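Local coordinates for De novo designed switch protein caging a hemagglutinin binder (sCageHA267_1S) (Synthetic construct, PDB 7CBC) that is a designed helical-bundle switch that cages a hemagglutinin-binding domain, probably releasing it when a key peptide displaces the latch, for use as a biosensor, at residues R187-G192 against L199-L204. Residues are numbered along the deposited sequence; the frame is centred on the assembly and turned at random.
Sequences RLIEKG and LARELL
Arg201 NH2 is gripped by two backbone carbonyls where helix 146-190 gives way to the loop. Arg201 NH2 donates to Gly192 O, almost in the guanidinium plane, at an unusually short 2.5 Å whose exact length is doubtful. Arg201 NH2 also donates weakly to Glu190 O at 3.3 Å. Arg201 NE forms a salt bridge with Glu190 OE2 at 3.0 Å. As a hydrogen bond it is bent and weak (127°), and the carboxylate plane is turned 59° from the guanidinium. Glu190 reaches it by a bend at chi2 (-67°), while its OE1 pairs with Arg186. Arg201 NH1 is salt-bridged to Glu198. The straight run of Arg201 from CG to NE lies alongside Ile189, which points the other way. Ile189 CG2 meets Arg201 CG at 3.5 Å and sits above the guanidinium, off its centre. Deeper in, Ile189 CD1 packs on Ala200 CB at 3.7 Å and more loosely on Leu204 CD2. An alanine in place of Arg201 would probably leave Gly192 O without this donor and cost Glu198 a salt bridge, while Glu190 kept Arg186. The contact joins two consecutive helices beside their loop. Arg201's positive charge, among carbonyls at this helix end, probably interacts favourably with the helix dipole.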
ATOM      1  N   ARG A 187     -16.448 -22.248   6.555  1.00 40.83           N
ATOM      2  CA  ARG A 187     -17.104 -23.206   7.441  1.00 41.30           C
ATOM      3  C   ARG A 187     -18.613 -23.116   7.324  1.00 44.12           C
ATOM      4  O   ARG A 187     -19.305 -24.142   7.315  1.00 42.07           O
ATOM      5  CB  ARG A 187     -16.675 -22.983   8.888  1.00 42.04           C
ATOM      6  CG  ARG A 187     -15.353 -23.630   9.208  1.00 46.10           C
ATOM      7  CD  ARG A 187     -14.800 -23.140  10.533  1.00 48.32           C
ATOM      8  NE  ARG A 187     -13.661 -23.942  10.962  1.00 53.47           N
ATOM      9  CZ  ARG A 187     -12.856 -23.613  11.965  1.00 52.43           C
ATOM     10  NH1 ARG A 187     -13.069 -22.488  12.640  1.00 55.89           N
ATOM     11  NH2 ARG A 187     -11.836 -24.403  12.284  1.00 50.51           N
ATOM     12  N   LEU A 188     -19.143 -21.899   7.212  1.00 39.96           N
ATOM     13  CA  LEU A 188     -20.581 -21.762   7.045  1.00 41.40           C
ATOM     14  C   LEU A 188     -21.046 -22.364   5.722  1.00 43.76           C
ATOM     15  O   LEU A 188     -22.092 -23.018   5.664  1.00 45.64           O
ATOM     16  CB  LEU A 188     -20.999 -20.299   7.155  1.00 40.65           C
ATOM     17  CG  LEU A 188     -20.910 -19.609   8.517  1.00 43.10           C
ATOM     18  CD1 LEU A 188     -21.416 -18.184   8.387  1.00 40.17           C
ATOM     19  CD2 LEU A 188     -21.691 -20.353   9.593  1.00 48.86           C
ATOM     20  N   ILE A 189     -20.272 -22.186   4.653  1.00 41.28           N
ATOM     21  CA  ILE A 189     -20.687 -22.731   3.364  1.00 41.70           C
ATOM     22  C   ILE A 189     -20.623 -24.257   3.373  1.00 42.45           C
ATOM     23  O   ILE A 189     -21.554 -24.923   2.907  1.00 46.27           O
ATOM     24  CB  ILE A 189     -19.831 -22.134   2.232  1.00 39.69           C
ATOM     25  CG1 ILE A 189     -19.991 -20.615   2.182  1.00 44.72           C
ATOM     26  CG2 ILE A 189     -20.265 -22.685   0.908  1.00 41.05           C
ATOM     27  CD1 ILE A 189     -19.069 -19.917   1.175  1.00 39.97           C
ATOM     28  N   GLU A 190     -19.536 -24.836   3.916  1.00 42.49           N
ATOM     29  CA  GLU A 190     -19.276 -26.269   3.753  1.00 44.07           C
ATOM     30  C   GLU A 190     -20.417 -27.130   4.267  1.00 45.18           C
ATOM     31  O   GLU A 190     -20.530 -28.290   3.864  1.00 46.33           O
ATOM     32  CB  GLU A 190     -17.994 -26.725   4.468  1.00 44.15           C
ATOM     33  CG  GLU A 190     -16.792 -25.785   4.431  1.00 53.20           C
ATOM     34  CD  GLU A 190     -16.183 -25.593   3.034  1.00 54.22           C
ATOM     35  OE1 GLU A 190     -15.094 -26.155   2.775  1.00 52.06           O
ATOM     36  OE2 GLU A 190     -16.788 -24.847   2.229  1.00 50.04           O
ATOM     37  N   LYS A 191     -21.255 -26.593   5.151  1.00 47.67           N
ATOM     38  CA  LYS A 191     -22.431 -27.322   5.595  1.00 44.37           C
ATOM     39  C   LYS A 191     -23.443 -27.515   4.475  1.00 50.12           C
ATOM     40  O   LYS A 191     -24.340 -28.355   4.602  1.00 55.66           O
ATOM     41  CB  LYS A 191     -23.061 -26.591   6.776  1.00 44.60           C
ATOM     42  CG  LYS A 191     -22.029 -25.884   7.640  1.00 46.91           C
ATOM     43  CD  LYS A 191     -22.572 -25.558   9.021  1.00 48.38           C
ATOM     44  CE  LYS A 191     -22.443 -26.729   9.959  1.00 49.54           C
ATOM     45  NZ  LYS A 191     -21.005 -27.109  10.083  1.00 46.25           N
ATOM     46  N   GLY A 192     -23.315 -26.770   3.379  1.00 46.19           N
ATOM     47  CA  GLY A 192     -24.274 -26.856   2.297  1.00 47.12           C
ATOM     48  C   GLY A 192     -23.921 -27.894   1.245  1.00 46.05           C
ATOM     49  O   GLY A 192     -22.758 -28.242   1.041  1.00 48.62           O
ATOM     50  N   LEU A 199     -20.381 -23.218  -5.803  1.00 24.49           N
ATOM     51  CA  LEU A 199     -20.028 -21.944  -6.429  1.00 26.27           C
ATOM     52  C   LEU A 199     -19.518 -20.951  -5.394  1.00 26.64           C
ATOM     53  O   LEU A 199     -18.491 -20.295  -5.606  1.00 23.23           O
ATOM     54  CB  LEU A 199     -21.218 -21.351  -7.179  1.00 29.98           C
ATOM     55  CG  LEU A 199     -20.849 -20.112  -8.013  1.00 28.32           C
ATOM     56  CD1 LEU A 199     -19.652 -20.405  -8.891  1.00 30.38           C
ATOM     57  CD2 LEU A 199     -22.013 -19.644  -8.881  1.00 27.38           C
ATOM     58  N   ALA A 200     -20.212 -20.848  -4.257  1.00 24.93           N
ATOM     59  CA  ALA A 200     -19.799 -19.927  -3.209  1.00 28.32           C
ATOM     60  C   ALA A 200     -18.413 -20.270  -2.673  1.00 29.31           C
ATOM     61  O   ALA A 200     -17.601 -19.366  -2.433  1.00 29.08           O
ATOM     62  CB  ALA A 200     -20.837 -19.915  -2.086  1.00 23.83           C
ATOM     63  N   ARG A 201     -18.121 -21.565  -2.468  1.00 27.19           N
ATOM     64  CA  ARG A 201     -16.768 -21.963  -2.078  1.00 28.50           C
ATOM     65  C   ARG A 201     -15.745 -21.541  -3.123  1.00 29.09           C
ATOM     66  O   ARG A 201     -14.641 -21.087  -2.778  1.00 28.43           O
ATOM     67  CB  ARG A 201     -16.678 -23.472  -1.859  1.00 30.95           C
ATOM     68  CG  ARG A 201     -17.562 -24.053  -0.760  1.00 38.43           C
ATOM     69  CD  ARG A 201     -17.520 -25.614  -0.752  1.00 38.35           C
ATOM     70  NE  ARG A 201     -18.482 -26.233   0.175  1.00 43.06           N
ATOM     71  CZ  ARG A 201     -19.652 -26.775  -0.185  1.00 45.94           C
ATOM     72  NH1 ARG A 201     -20.036 -26.792  -1.456  1.00 40.79           N
ATOM     73  NH2 ARG A 201     -20.454 -27.310   0.729  1.00 48.61           N
ATOM     74  N   GLU A 202     -16.090 -21.698  -4.406  1.00 23.00           N
ATOM     75  CA  GLU A 202     -15.227 -21.261  -5.502  1.00 24.03           C
ATOM     76  C   GLU A 202     -15.001 -19.753  -5.460  1.00 30.85           C
ATOM     77  O   GLU A 202     -13.869 -19.276  -5.617  1.00 24.96           O
ATOM     78  CB  GLU A 202     -15.841 -21.674  -6.847  1.00 29.94           C
ATOM     79  CG  GLU A 202     -15.573 -23.144  -7.223  1.00 24.39           C
ATOM     80  CD  GLU A 202     -16.622 -23.758  -8.148  1.00 31.34           C
ATOM     81  OE1 GLU A 202     -17.436 -23.014  -8.753  1.00 25.48           O
ATOM     82  OE2 GLU A 202     -16.608 -25.007  -8.270  1.00 28.72           O
ATOM     83  N   LEU A 203     -16.074 -18.979  -5.271  1.00 27.36           N
ATOM     84  CA  LEU A 203     -15.924 -17.530  -5.184  1.00 24.35           C
ATOM     85  C   LEU A 203     -15.106 -17.144  -3.964  1.00 29.51           C
ATOM     86  O   LEU A 203     -14.267 -16.238  -4.027  1.00 26.27           O
ATOM     87  CB  LEU A 203     -17.300 -16.875  -5.154  1.00 30.68           C
ATOM     88  CG  LEU A 203     -17.957 -16.882  -6.541  1.00 29.84           C
ATOM     89  CD1 LEU A 203     -19.447 -16.789  -6.417  1.00 26.99           C
ATOM     90  CD2 LEU A 203     -17.407 -15.704  -7.368  1.00 32.11           C
ATOM     91  N   LEU A 204     -15.303 -17.852  -2.852  1.00 25.64           N
ATOM     92  CA  LEU A 204     -14.470 -17.595  -1.688  1.00 30.24           C
ATOM     93  C   LEU A 204     -12.989 -17.806  -2.004  1.00 29.36           C
ATOM     94  O   LEU A 204     -12.138 -17.007  -1.593  1.00 28.99           O
ATOM     95  CB  LEU A 204     -14.927 -18.476  -0.531  1.00 26.24           C
ATOM     96  CG  LEU A 204     -14.228 -18.185   0.787  1.00 34.41           C
ATOM     97  CD1 LEU A 204     -14.435 -16.723   1.172  1.00 29.82           C
ATOM     98  CD2 LEU A 204     -14.778 -19.097   1.853  1.00 37.27           C
TER